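Local coordinates for protein proline dipeptidase (Streptococcus pneumoniae, PDB 3PN9) that is the N-terminal domain of a probable proline dipeptidase, an enzyme that cleaves dipeptides with proline at the C-terminal end, at residues 107-110 / 111-114; 128-131 / 132-135. All coordinates share one frame; numbering follows the deposited sequence.

Interaction 1: 107-110 / 111-114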
loop_
_atom_site.group_PDB
_atom_site.type_symbol
_atom_site.label_atom_id
_atom_site.label_comp_id
_atom_site.label_asym_id
_atom_site.label_seq_id
_atom_site.Cartn_x
_atom_site.Cartn_y
_atom_site.Cartn_z
ATOM N N LEU A 107 -9.682 7.929 23.839
ATOM C CA LEU A 107 -9.164 6.925 24.775
ATOM C C LEU A 107 -8.859 7.689 26.129
ATOM O O LEU A 107 -8.014 8.566 26.155
ATOM C CB LEU A 107 -7.882 6.311 24.220
ATOM C CG LEU A 107 -7.275 5.122 25.040
ATOM C CD1 LEU A 107 -8.375 3.967 24.857
ATOM C CD2 LEU A 107 -5.895 4.787 24.471
ATOM N N ILE A 108 -9.501 7.332 27.231
ATOM C CA ILE A 108 -9.173 7.887 28.516
ATOM C C ILE A 108 -7.912 7.282 29.151
ATOM O O ILE A 108 -7.416 6.176 28.768
ATOM C CB ILE A 108 -10.305 7.791 29.527
ATOM C CG1 ILE A 108 -10.754 6.298 29.666
ATOM C CG2 ILE A 108 -11.442 8.630 29.006
ATOM C CD1 ILE A 108 -11.904 6.043 30.751
ATOM N N LEU A 109 -7.353 7.990 30.152
ATOM C CA LEU A 109 -6.067 7.512 30.657
ATOM C C LEU A 109 -6.166 6.067 31.321
ATOM O O LEU A 109 -5.271 5.291 31.176
ATOM C CB LEU A 109 -5.551 8.505 31.683
ATOM C CG LEU A 109 -4.858 9.713 31.151
ATOM C CD1 LEU A 109 -4.286 10.581 32.325
ATOM C CD2 LEU A 109 -3.728 9.273 30.253
ATOM N N THR A 110 -7.260 5.762 31.946
ATOM C CA THR A 110 -7.319 4.434 32.625
ATOM C C THR A 110 -7.270 3.344 31.547
ATOM O O THR A 110 -6.593 2.326 31.717
ATOM C CB THR A 110 -8.559 4.225 33.461
ATOM O OG1 THR A 110 -9.677 4.298 32.646
ATOM C CG2 THR A 110 -8.799 5.285 34.498
ATOM N N LYS A 111 -7.905 3.605 30.382
ATOM C CA LYS A 111 -7.768 2.616 29.265
ATOM C C LYS A 111 -6.442 2.624 28.596
ATOM O O LYS A 111 -5.977 1.535 28.187
ATOM C CB LYS A 111 -8.870 2.809 28.237
ATOM C CG LYS A 111 -10.289 2.645 28.809
ATOM C CD LYS A 111 -11.406 2.778 27.693
ATOM C CE LYS A 111 -12.675 2.681 28.459
ATOM N NZ LYS A 111 -13.711 2.525 27.467
ATOM N N TYR A 112 -5.815 3.804 28.439
ATOM C CA TYR A 112 -4.502 3.843 27.897
ATOM C C TYR A 112 -3.509 3.074 28.773
ATOM O O TYR A 112 -2.680 2.308 28.286
ATOM C CB TYR A 112 -4.072 5.313 27.847
ATOM C CG TYR A 112 -2.661 5.613 27.437
ATOM C CD1 TYR A 112 -2.138 5.209 26.159
ATOM C CD2 TYR A 112 -1.864 6.382 28.288
ATOM C CE1 TYR A 112 -0.803 5.524 25.792
ATOM C CE2 TYR A 112 -0.557 6.716 27.958
ATOM C CZ TYR A 112 -0.067 6.311 26.687
ATOM O OH TYR A 112 1.191 6.648 26.420
ATOM N N HIS A 113 -3.630 3.232 30.098
ATOM C CA HIS A 113 -2.660 2.504 30.939
ATOM C C HIS A 113 -3.020 1.035 30.873
ATOM O O HIS A 113 -2.115 0.224 30.844
ATOM C CB HIS A 113 -2.780 2.990 32.400
ATOM C CG HIS A 113 -2.406 4.438 32.574
ATOM N ND1 HIS A 113 -3.063 5.254 33.468
ATOM C CD2 HIS A 113 -1.455 5.214 31.968
ATOM C CE1 HIS A 113 -2.549 6.479 33.395
ATOM N NE2 HIS A 113 -1.577 6.476 32.505
ATOM N N GLY A 114 -4.289 0.677 30.757
ATOM C CA GLY A 114 -4.558 -0.757 30.580
ATOM C C GLY A 114 -3.956 -1.317 29.282
ATOM O O GLY A 114 -3.359 -2.390 29.266
#
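L107 lies across the root of Y112 at about a right angle, its CD2 3.9 Å from Y112 CB, while the other methyl of the fork, CD1, rests 3.6 Å from K111 CB. One leucine thus meets two successive residues of the first helical turn. The extended chain of K111 passes I108 at a slant, K111 CG 3.8 Å from I108 CG1 and K111 CE near I108 CD1; I108 turns CG1 there by placing it between its own backbone N and carbonyl carbon (chi1 56°). L109 leans obliquely toward two rings, with CD2 4.0 Å from CD2 of Y112 and CB 4.0 Å from CE1 of H113. The imidazole has L109 O over one face, 3.1 Å above its plane and displaced toward the rim; the same oxygen accepts the backbone N-H of H113 at 2.8 Å. Y112 N likewise bonds to I108 O, and G114 N reaches T110 O at 3.0 Å. The Y112 ring meets F124 of strand 123-126 edge-to-face, packing the helix start against that strand. With I108 as N-cap, this is the opening turn of helix 109-118, the crossover helix of a beta-alpha-beta unit between strands 99-102 and 123-126.

Interaction 2: 128-131 / 132-135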
loop_
_atom_site.group_PDB
_atom_site.type_symbol
_atom_site.label_atom_id
_atom_site.label_comp_id
_atom_site.label_asym_id
_atom_site.label_seq_id
_atom_site.Cartn_x
_atom_site.Cartn_y
_atom_site.Cartn_z
ATOM N N THR A 128 -7.271 8.778 15.297
ATOM C CA THR A 128 -8.469 9.581 15.061
ATOM C C THR A 128 -8.492 10.299 13.634
ATOM O O THR A 128 -9.512 10.273 12.961
ATOM C CB THR A 128 -8.630 10.606 16.243
ATOM O OG1 THR A 128 -9.005 9.789 17.399
ATOM C CG2 THR A 128 -9.776 11.675 15.993
ATOM N N PRO A 129 -7.414 10.968 13.265
ATOM C CA PRO A 129 -7.493 11.763 11.975
ATOM C C PRO A 129 -7.740 10.793 10.844
ATOM O O PRO A 129 -8.481 11.123 9.932
ATOM C CB PRO A 129 -6.060 12.340 11.828
ATOM C CG PRO A 129 -5.628 12.664 13.397
ATOM C CD PRO A 129 -6.146 11.250 14.033
ATOM N N ARG A 130 -7.171 9.575 10.881
ATOM C CA ARG A 130 -7.446 8.646 9.770
ATOM C C ARG A 130 -8.921 8.313 9.665
ATOM O O ARG A 130 -9.476 8.181 8.541
ATOM C CB ARG A 130 -6.586 7.335 9.831
ATOM C CG ARG A 130 -6.962 6.367 8.680
ATOM C CD ARG A 130 -6.402 6.986 7.276
ATOM N NE ARG A 130 -6.737 6.120 6.151
ATOM C CZ ARG A 130 -7.908 6.112 5.483
ATOM N NH1 ARG A 130 -8.880 6.950 5.812
ATOM N NH2 ARG A 130 -8.090 5.319 4.395
ATOM N N ILE A 131 -9.583 8.101 10.794
ATOM C CA ILE A 131 -10.981 7.755 10.762
ATOM C C ILE A 131 -11.805 9.044 10.356
ATOM O O ILE A 131 -12.809 8.925 9.674
ATOM C CB ILE A 131 -11.490 7.366 12.247
ATOM C CG1 ILE A 131 -10.773 6.105 12.825
ATOM C CG2 ILE A 131 -13.095 7.330 12.413
ATOM C CD1 ILE A 131 -10.851 4.975 11.984
ATOM N N GLN A 132 -11.458 10.208 10.863
ATOM C CA GLN A 132 -12.158 11.416 10.397
ATOM C C GLN A 132 -12.045 11.554 8.823
ATOM O O GLN A 132 -12.983 11.964 8.206
ATOM C CB GLN A 132 -11.557 12.705 10.998
ATOM C CG GLN A 132 -11.875 12.672 12.548
ATOM C CD GLN A 132 -11.177 13.835 13.251
ATOM O OE1 GLN A 132 -10.025 14.116 13.026
ATOM N NE2 GLN A 132 -11.887 14.446 14.174
ATOM N N ARG A 133 -10.890 11.245 8.256
ATOM C CA ARG A 133 -10.699 11.260 6.778
ATOM C C ARG A 133 -11.581 10.247 6.115
ATOM O O ARG A 133 -12.258 10.502 5.062
ATOM C CB ARG A 133 -9.138 11.031 6.460
ATOM C CG ARG A 133 -8.754 11.234 4.976
ATOM C CD ARG A 133 -7.330 10.581 4.604
ATOM N NE ARG A 133 -6.398 10.782 5.702
ATOM C CZ ARG A 133 -5.320 10.017 5.918
ATOM N NH1 ARG A 133 -4.970 8.951 5.075
ATOM N NH2 ARG A 133 -4.621 10.293 7.002
HETATM N N MSE A 134 -11.753 9.070 6.764
HETATM C CA MSE A 134 -12.553 8.072 6.128
HETATM C C MSE A 134 -14.030 8.491 5.988
HETATM O O MSE A 134 -14.777 8.055 5.032
HETATM C CB MSE A 134 -12.509 6.761 7.039
HETATM C CG MSE A 134 -13.029 5.664 6.292
HETATM SE SE MSE A 134 -12.591 3.936 7.435
HETATM C CE MSE A 134 -10.874 4.247 7.858
ATOM N N ARG A 135 -14.500 9.262 6.954
ATOM C CA ARG A 135 -15.893 9.752 6.886
ATOM C C ARG A 135 -16.103 10.799 5.768
ATOM O O ARG A 135 -17.260 11.086 5.481
ATOM C CB ARG A 135 -16.259 10.440 8.201
ATOM C CG ARG A 135 -16.268 9.408 9.352
ATOM C CD ARG A 135 -16.728 10.082 10.677
ATOM N NE ARG A 135 -16.710 9.220 11.895
ATOM C CZ ARG A 135 -17.702 8.401 12.178
ATOM N NH1 ARG A 135 -18.797 8.285 11.355
ATOM N NH2 ARG A 135 -17.645 7.737 13.326
#
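The guanidinium groups of R130 and R133 are stacked, their planes only 13° apart and their centres 4.7 Å from each other, on one side of the short helix 128-134, the last helix of the chain, in a creatinase/prolidase N-terminal domain. The stack is offset: R130 CD sits 3.2 Å above one face of the R133 group, toward its rim, and R130 NE is 3.5 Å from R133 NH1. One face of the R130 guanidinium carries the CE methyl of selenomethionine M134, and the backbone N of M134 lies in plane at its edge. R130 reaches this place through a bend at chi2 (72°), and the bend of R133 at chi3 lays its flat group against R130. Two like charges so close would probably repel; the salt bridge of R133 NH2 to E42 OE1 of the second subunit probably offsets part of this, while R130 NH2 is hydrogen-bonded to the neutral amide oxygen Q9 OE1. The stack therefore links helix 6-17 with the subunit interface.

I131 and M134 are buried and their side chains cross obliquely, I131 CD1 4.2 Å from M134 CE; M134 packs on both helix 6-17 and helix 27-34, I131 on T29 of the latter. Farther round, the extended Q132 chain crosses T128 obliquely, Q132 CD 3.8 Å from T128 CG2, and the chain of R135 passes I131 CG2 before its guanidinium makes a cation-pi contact with Y32. Backbone bonds from i+4 to i run through the whole segment: Q132 N to T128 O is nearly straight at 173°, whereas M134 N to R130 O is more bent, and R135 N to I131 O stretches to 3.2 Å.

The two contacts come in series along the chain: interaction 1 opens helix 109-118, strand 123-126 follows, and interaction 2 spans helix 128-134. Their centres lie 21 Å apart and their nearest atoms about 7 Å, without touching. Strand 123-126, one of the two outermost strands of the mixed sheet within the chain, separates them in sequence. Residues 107-114 belong to the crossover between the parallel strands 99-102 and 123-126, and residues 128-135 follow the latter to pack on helices 6-17 and 27-34. Interaction 1 is a surface contact with no other subunit on it, whereas interaction 2 is partly buried and meets the second subunit through P129 and R133.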